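Local coordinates for protein beta-d-glucoside glucohydrolase (Hypocrea jecorina, PDB 3ZZ1) that probably hydrolyses terminal, non-reducing beta-D-glucosyl residues to release beta-D-glucose, as a secreted family 3 glycoside hydrolase of cellulose degradation, at residues T171-P176 with V207-A212; K581-R586 with A622-V627; T628-A633 with F654-L659. All blocks are in the same frame, centred on the assembly; numbering follows the deposited sequence.

Interaction 1: residues T171-P176 with V207-A212; sequences TISSNP and VNTTWA
S173 and S174 meet the turn at V207-T210 through two hydrogen bonds, and these make the tight part of the contact. The first uses a side chain. CB of S173 points toward the turn, and chi1 of -173° carries OG to the far side from its own backbone N, toward the T209 amide. There S173 OG accepts the T209 N-H, with N and OG 2.7 Å apart and an angle of 154° at the hydrogen. The second is backbone to backbone: N208 N donates to S174 O over 3.1 Å. The same oxygen also receives a CA-H contact from V207, with CA 3.4 Å from S174 O. S174 O is thus approached by two successive residues. The side chains of S174 and V207 share one face of the sheet, and S174 OG bonds to L162 O.

The other side is looser and open to solvent. CB of N208 points away, but OD1 swings back to 3.3 Å from N175 CA. A water donates to N208 OD1 and to P176 O, bridging the segments where they have no direct bond. N208 carries an N-linked glycan in another structure of this protein, though not in this one. W211 lies to one side, stacked on H241, with NE1 bonded to E170 O.

V207-T210 is a type I' turn, closed by V207 and T210 bonding to each other in both directions. It makes a beta hairpin with a two-residue loop, N208 and T209, joined by a parallel bridge to strand 173-174 within the N-terminal TIM-barrel-type family region.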
# COMPACT_ATOMS: atom_id res chain seq x y z
N THR A 171 -0.05 22.31 -3.03
CA THR A 171 -0.95 23.47 -3.03
C THR A 171 -2.44 23.12 -2.98
O THR A 171 -3.23 23.83 -2.36
CB THR A 171 -0.69 24.40 -4.25
OG1 THR A 171 -0.85 23.65 -5.47
CG2 THR A 171 0.71 25.00 -4.19
N ILE A 172 -2.82 22.02 -3.64
CA ILE A 172 -4.22 21.59 -3.71
C ILE A 172 -4.84 21.36 -2.32
O ILE A 172 -4.16 20.90 -1.39
CB ILE A 172 -4.41 20.33 -4.61
CG1 ILE A 172 -5.87 20.19 -5.05
CG2 ILE A 172 -3.88 19.06 -3.92
CD1 ILE A 172 -6.10 19.23 -6.22
N SER A 173 -6.12 21.68 -2.20
CA SER A 173 -6.88 21.42 -0.98
C SER A 173 -7.89 20.30 -1.22
O SER A 173 -8.69 20.35 -2.16
CB SER A 173 -7.58 22.70 -0.51
OG SER A 173 -8.19 22.52 0.76
N SER A 174 -7.82 19.27 -0.38
CA SER A 174 -8.78 18.17 -0.39
C SER A 174 -9.89 18.48 0.60
O SER A 174 -9.63 18.58 1.80
CB SER A 174 -8.09 16.86 -0.01
OG SER A 174 -7.11 16.49 -0.97
N ASN A 175 -11.12 18.63 0.11
CA ASN A 175 -12.22 19.09 0.97
C ASN A 175 -13.42 18.13 1.05
O ASN A 175 -14.54 18.53 0.74
CB ASN A 175 -12.72 20.48 0.52
CG ASN A 175 -11.60 21.48 0.29
OD1 ASN A 175 -10.57 21.45 0.96
ND2 ASN A 175 -11.81 22.40 -0.65
N PRO A 176 -13.20 16.88 1.51
CA PRO A 176 -14.37 16.01 1.64
C PRO A 176 -15.23 16.38 2.85
O PRO A 176 -14.76 17.10 3.73
CB PRO A 176 -13.75 14.63 1.87
CG PRO A 176 -12.47 14.92 2.56
CD PRO A 176 -11.97 16.20 1.94
N VAL A 207 -6.06 20.47 3.64
CA VAL A 207 -7.28 19.77 4.00
C VAL A 207 -8.25 20.86 4.46
O VAL A 207 -8.02 21.51 5.49
CB VAL A 207 -7.04 18.73 5.13
CG1 VAL A 207 -8.36 18.13 5.63
CG2 VAL A 207 -6.09 17.63 4.67
N ASN A 208 -9.32 21.07 3.70
CA ASN A 208 -10.24 22.19 3.93
C ASN A 208 -9.53 23.54 4.05
O ASN A 208 -9.81 24.31 4.97
CB ASN A 208 -11.13 21.93 5.15
CG ASN A 208 -12.42 21.23 4.79
OD1 ASN A 208 -12.43 20.28 4.01
ND2 ASN A 208 -13.52 21.69 5.38
N THR A 209 -8.62 23.80 3.11
CA THR A 209 -7.82 25.04 3.01
C THR A 209 -6.63 25.17 3.98
O THR A 209 -5.86 26.13 3.88
CB THR A 209 -8.67 26.35 3.08
OG1 THR A 209 -9.08 26.60 4.43
CG2 THR A 209 -9.90 26.28 2.16
N THR A 210 -6.48 24.21 4.89
CA THR A 210 -5.37 24.22 5.85
C THR A 210 -4.36 23.11 5.53
O THR A 210 -4.72 21.95 5.45
CB THR A 210 -5.88 24.01 7.30
OG1 THR A 210 -6.90 24.99 7.59
CG2 THR A 210 -4.75 24.14 8.30
N TRP A 211 -3.08 23.48 5.35
CA TRP A 211 -2.03 22.49 5.09
C TRP A 211 -2.04 21.40 6.17
O TRP A 211 -2.16 21.69 7.37
CB TRP A 211 -0.65 23.15 4.99
CG TRP A 211 -0.28 23.59 3.59
CD1 TRP A 211 -0.08 22.79 2.51
CD2 TRP A 211 -0.08 24.94 3.14
NE1 TRP A 211 0.24 23.54 1.41
CE2 TRP A 211 0.24 24.87 1.76
CE3 TRP A 211 -0.14 26.19 3.76
CZ2 TRP A 211 0.51 26.01 0.99
CZ3 TRP A 211 0.12 27.33 3.00
CH2 TRP A 211 0.44 27.23 1.62
N ALA A 212 -1.92 20.15 5.73
CA ALA A 212 -2.07 18.98 6.60
C ALA A 212 -1.18 19.02 7.84
O ALA A 212 -1.57 18.55 8.91
CB ALA A 212 -1.83 17.70 5.82
O HOH W 1 -11.93 17.70 4.99

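Interaction 2: residues K581-R586 with A622-V627; sequences KFNYSR and ANSGQV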
# COMPACT_ATOMS: atom_id res chain seq x y z
N LYS A 581 -11.00 -24.72 -9.85
CA LYS A 581 -12.26 -24.10 -9.40
C LYS A 581 -12.50 -24.40 -7.92
O LYS A 581 -12.00 -25.38 -7.39
CB LYS A 581 -13.44 -24.59 -10.24
CG LYS A 581 -13.34 -24.34 -11.74
CD LYS A 581 -13.48 -22.85 -12.08
CE LYS A 581 -13.52 -22.64 -13.60
NZ LYS A 581 -14.64 -23.40 -14.23
N PHE A 582 -13.28 -23.54 -7.26
CA PHE A 582 -13.58 -23.70 -5.85
C PHE A 582 -15.08 -23.52 -5.63
O PHE A 582 -15.70 -22.65 -6.25
CB PHE A 582 -12.83 -22.64 -5.02
CG PHE A 582 -11.34 -22.66 -5.21
CD1 PHE A 582 -10.53 -23.50 -4.44
CD2 PHE A 582 -10.73 -21.82 -6.15
CE1 PHE A 582 -9.15 -23.51 -4.61
CE2 PHE A 582 -9.34 -21.83 -6.32
CZ PHE A 582 -8.56 -22.68 -5.54
N ASN A 583 -15.68 -24.34 -4.77
CA ASN A 583 -17.03 -24.00 -4.33
C ASN A 583 -17.25 -23.77 -2.84
O ASN A 583 -16.60 -24.39 -1.99
CB ASN A 583 -18.17 -24.80 -4.99
CG ASN A 583 -17.73 -26.13 -5.51
OD1 ASN A 583 -17.70 -27.12 -4.78
ND2 ASN A 583 -17.45 -26.19 -6.81
N TYR A 584 -18.17 -22.85 -2.57
CA TYR A 584 -18.45 -22.36 -1.24
C TYR A 584 -19.72 -23.02 -0.73
O TYR A 584 -20.69 -23.16 -1.47
CB TYR A 584 -18.65 -20.84 -1.27
CG TYR A 584 -17.43 -20.01 -1.67
CD1 TYR A 584 -16.66 -20.32 -2.80
CD2 TYR A 584 -17.08 -18.88 -0.93
CE1 TYR A 584 -15.56 -19.55 -3.16
CE2 TYR A 584 -15.98 -18.10 -1.29
CZ TYR A 584 -15.23 -18.44 -2.40
OH TYR A 584 -14.15 -17.66 -2.74
N SER A 585 -19.70 -23.42 0.53
CA SER A 585 -20.89 -23.99 1.16
C SER A 585 -20.92 -23.68 2.65
O SER A 585 -19.92 -23.24 3.22
CB SER A 585 -20.94 -25.51 0.95
OG SER A 585 -19.80 -26.13 1.51
N ARG A 586 -22.08 -23.90 3.26
CA ARG A 586 -22.23 -23.90 4.71
C ARG A 586 -21.89 -22.54 5.33
O ARG A 586 -20.99 -22.43 6.16
CB ARG A 586 -21.37 -25.02 5.34
CG ARG A 586 -21.57 -26.41 4.72
CD ARG A 586 -22.89 -27.04 5.16
NE ARG A 586 -23.07 -28.40 4.65
CZ ARG A 586 -23.82 -28.72 3.60
NH1 ARG A 586 -24.46 -27.78 2.91
NH2 ARG A 586 -23.92 -29.99 3.22
N ALA A 622 -14.01 -25.80 -0.95
CA ALA A 622 -13.45 -27.03 -1.50
C ALA A 622 -12.89 -26.79 -2.90
O ALA A 622 -13.49 -26.05 -3.69
CB ALA A 622 -14.50 -28.15 -1.53
N ASN A 623 -11.74 -27.40 -3.18
CA ASN A 623 -11.17 -27.39 -4.52
C ASN A 623 -11.85 -28.49 -5.32
O ASN A 623 -11.59 -29.68 -5.12
CB ASN A 623 -9.65 -27.59 -4.45
CG ASN A 623 -8.99 -27.69 -5.83
OD1 ASN A 623 -9.65 -27.85 -6.87
ND2 ASN A 623 -7.66 -27.61 -5.84
N SER A 624 -12.75 -28.09 -6.22
CA SER A 624 -13.54 -29.03 -7.02
C SER A 624 -12.92 -29.31 -8.39
O SER A 624 -13.46 -30.10 -9.17
CB SER A 624 -14.96 -28.51 -7.20
OG SER A 624 -14.97 -27.24 -7.83
N GLY A 625 -11.79 -28.67 -8.68
CA GLY A 625 -11.14 -28.81 -9.98
C GLY A 625 -10.05 -29.85 -10.03
O GLY A 625 -10.00 -30.77 -9.20
N GLN A 626 -9.15 -29.71 -11.00
CA GLN A 626 -8.18 -30.75 -11.33
C GLN A 626 -6.82 -30.60 -10.67
O GLN A 626 -6.11 -31.59 -10.50
CB GLN A 626 -7.96 -30.82 -12.85
CG GLN A 626 -9.22 -30.83 -13.68
CD GLN A 626 -8.93 -30.57 -15.14
OE1 GLN A 626 -9.15 -29.46 -15.63
NE2 GLN A 626 -8.42 -31.58 -15.83
N VAL A 627 -6.44 -29.37 -10.32
CA VAL A 627 -5.10 -29.11 -9.78
C VAL A 627 -5.13 -28.35 -8.46
O VAL A 627 -6.17 -27.81 -8.07
CB VAL A 627 -4.19 -28.35 -10.80
CG1 VAL A 627 -3.95 -29.17 -12.07
CG2 VAL A 627 -4.77 -26.97 -11.13
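F582 and N623 face each other as a non-hydrogen-bonded antiparallel pair, and N583 and A622 form the hydrogen-bonded pair next to it. N583 N donates to A622 O over 3.0 Å, and A622 N returns a bond to N583 O.

The N623 side chain reaches forward over the turn that follows it. N623 CB sits 4.1 Å from CE1 of the F582 ring. The ring and the amide cross obliquely, their planes 51° apart. Chi1 of 176° turns CG away from the backbone N, and N623 CG passes 4.1 Å from K581 O. N623 OD1 then accepts a bond from G625 N over 2.9 Å, which makes an Asx turn. T580 OG1 is a second partner of OD1. This turn leads out of strand 613-623, in the smaller sheet of the fibronectin type III-like sandwich. At the tip, N623 ND2 donates to V627 O over 2.7 Å, almost straight at 174°, and also bonds to L659 O.

With an alanine in place of N623, G625 N, V627 O and L659 O would probably each lose their bond with its amide, and the turn would be freer to move. Beside the turn, S624 N donates to K581 O over 3.0 Å.

Interaction 3: residues T628-A633 with F654-L659; sequences TGAEVA and FAKLNL
Segments 628-633 and 654-659 run antiparallel, 160° between strand directions, and G629, E631 and A633 pair with L659, L657 and A655 through six backbone hydrogen bonds. The shortest, E631 N to L657 O, is 2.8 Å. The bond from G629 N to L659 O is 3.0 Å. The non-hydrogen-bonded pairs lie between them. A630 and N658 are close, with their CA atoms 3.8 Å apart, and A630 CA brings its hydrogen to L657 O.

On the face of A630, V632, K656 and N658, K656 lies along its neighbours on the opposite strand. Chi1 of -164° sets CG opposite the backbone N, and the chain stays extended to NZ. Its aliphatic part runs past V632, with K656 CE 3.8 Å from V632 CG2. K656 CE also lies 4.0 Å from A630 CB, so the end of the chain touches both A630 and V632. NZ goes on to S525 OG and T84 O. At the end of this face, T628 CG2 comes 3.7 Å from N658 OD1. F654 meets W85 edge-to-face, and its N bonds to a glycerol probably left from crystallisation.

E631 lies on the other face and its tip leads away from L657. The carboxylate is held by two partners, K527 through a salt bridge at OE1 and Y584 OH at OE2. These contacts probably favour its charged form.

Strand 650-659 is an edge strand of its four-stranded sheet, with 629-638 next to it and 691-698 beyond. A633, A655, L657 and L659 pack against I621, A667, F669 and F582 of strands 613-623, 664-672 and 582-591, which form the facing sheet of the sandwich.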
# COMPACT_ATOMS: atom_id res chain seq x y z
N THR A 628 -3.99 -28.32 -7.78
CA THR A 628 -3.83 -27.59 -6.52
C THR A 628 -3.91 -26.09 -6.79
O THR A 628 -3.40 -25.59 -7.80
CB THR A 628 -2.50 -27.98 -5.84
OG1 THR A 628 -2.53 -29.38 -5.53
CG2 THR A 628 -2.26 -27.19 -4.55
N GLY A 629 -4.58 -25.37 -5.89
CA GLY A 629 -4.69 -23.92 -6.01
C GLY A 629 -5.13 -23.27 -4.72
O GLY A 629 -5.78 -23.90 -3.88
N ALA A 630 -4.77 -22.00 -4.55
CA ALA A 630 -5.19 -21.22 -3.40
C ALA A 630 -6.35 -20.31 -3.78
O ALA A 630 -6.33 -19.68 -4.85
CB ALA A 630 -4.02 -20.41 -2.83
N GLU A 631 -7.35 -20.24 -2.92
CA GLU A 631 -8.51 -19.39 -3.15
C GLU A 631 -8.60 -18.25 -2.14
O GLU A 631 -8.39 -18.46 -0.94
CB GLU A 631 -9.81 -20.21 -3.12
CG GLU A 631 -11.11 -19.39 -3.10
CD GLU A 631 -11.40 -18.64 -4.41
OE1 GLU A 631 -10.47 -18.39 -5.20
OE2 GLU A 631 -12.58 -18.30 -4.65
N VAL A 632 -8.92 -17.06 -2.63
CA VAL A 632 -9.17 -15.90 -1.78
C VAL A 632 -10.68 -15.70 -1.64
O VAL A 632 -11.34 -15.25 -2.58
CB VAL A 632 -8.49 -14.62 -2.32
CG1 VAL A 632 -8.79 -13.42 -1.43
CG2 VAL A 632 -6.99 -14.83 -2.45
N ALA A 633 -11.21 -16.05 -0.47
CA ALA A 633 -12.62 -15.84 -0.17
C ALA A 633 -12.82 -14.47 0.46
O ALA A 633 -12.05 -14.06 1.34
CB ALA A 633 -13.13 -16.92 0.78
N PHE A 654 -11.57 -11.26 4.55
CA PHE A 654 -10.97 -12.11 3.53
C PHE A 654 -10.16 -13.23 4.18
O PHE A 654 -9.67 -13.09 5.30
CB PHE A 654 -10.12 -11.29 2.55
CG PHE A 654 -8.95 -10.58 3.17
CD1 PHE A 654 -9.12 -9.36 3.83
CD2 PHE A 654 -7.67 -11.12 3.09
CE1 PHE A 654 -8.04 -8.69 4.40
CE2 PHE A 654 -6.58 -10.46 3.66
CZ PHE A 654 -6.76 -9.24 4.32
N ALA A 655 -10.03 -14.34 3.46
CA ALA A 655 -9.22 -15.47 3.88
C ALA A 655 -8.59 -16.10 2.65
O ALA A 655 -9.17 -16.06 1.57
CB ALA A 655 -10.08 -16.49 4.61
N LYS A 656 -7.40 -16.67 2.82
CA LYS A 656 -6.74 -17.39 1.73
C LYS A 656 -6.46 -18.83 2.13
O LYS A 656 -5.81 -19.09 3.15
CB LYS A 656 -5.46 -16.68 1.29
CG LYS A 656 -4.94 -17.14 -0.07
CD LYS A 656 -3.84 -16.23 -0.61
CE LYS A 656 -3.58 -16.55 -2.07
NZ LYS A 656 -2.50 -15.71 -2.68
N LEU A 657 -6.97 -19.77 1.33
CA LEU A 657 -6.81 -21.20 1.58
C LEU A 657 -6.17 -21.92 0.39
O LEU A 657 -6.70 -21.88 -0.72
CB LEU A 657 -8.17 -21.86 1.89
CG LEU A 657 -8.82 -21.78 3.27
CD1 LEU A 657 -9.15 -20.36 3.71
CD2 LEU A 657 -10.09 -22.60 3.25
N ASN A 658 -5.03 -22.56 0.63
CA ASN A 658 -4.45 -23.45 -0.36
C ASN A 658 -5.14 -24.80 -0.26
O ASN A 658 -5.27 -25.37 0.83
CB ASN A 658 -2.94 -23.60 -0.16
CG ASN A 658 -2.28 -24.39 -1.28
OD1 ASN A 658 -2.22 -25.63 -1.25
ND2 ASN A 658 -1.76 -23.68 -2.27
N LEU A 659 -5.63 -25.30 -1.40
CA LEU A 659 -6.35 -26.55 -1.42
C LEU A 659 -5.89 -27.42 -2.59
O LEU A 659 -5.86 -26.97 -3.73
CB LEU A 659 -7.87 -26.31 -1.51
CG LEU A 659 -8.58 -25.45 -0.45
CD1 LEU A 659 -9.85 -24.87 -1.04
CD2 LEU A 659 -8.89 -26.24 0.82

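How the interactions relate
Following the chain from the N terminus, interaction 1 comes first. It closes a loop of 30 residues and ties strand 173-174 to the hairpin of strands 206-207 and 210-211 in the N-terminal family region. Interaction 2 closes a loop of 35 residues with strands but no helix. Interaction 3 opens at the next residue, T628, and closes a hairpin loop of 20 residues. The three follow in series; none nests or crosses. Interaction 1 lies across the chain's centre, about 48 Å and 41 Å, centre to centre, from interactions 2 and 3. Those two touch, one in each sheet of the C-terminal sandwich. Probable side-chain hydrogen bonds cross between the sheets.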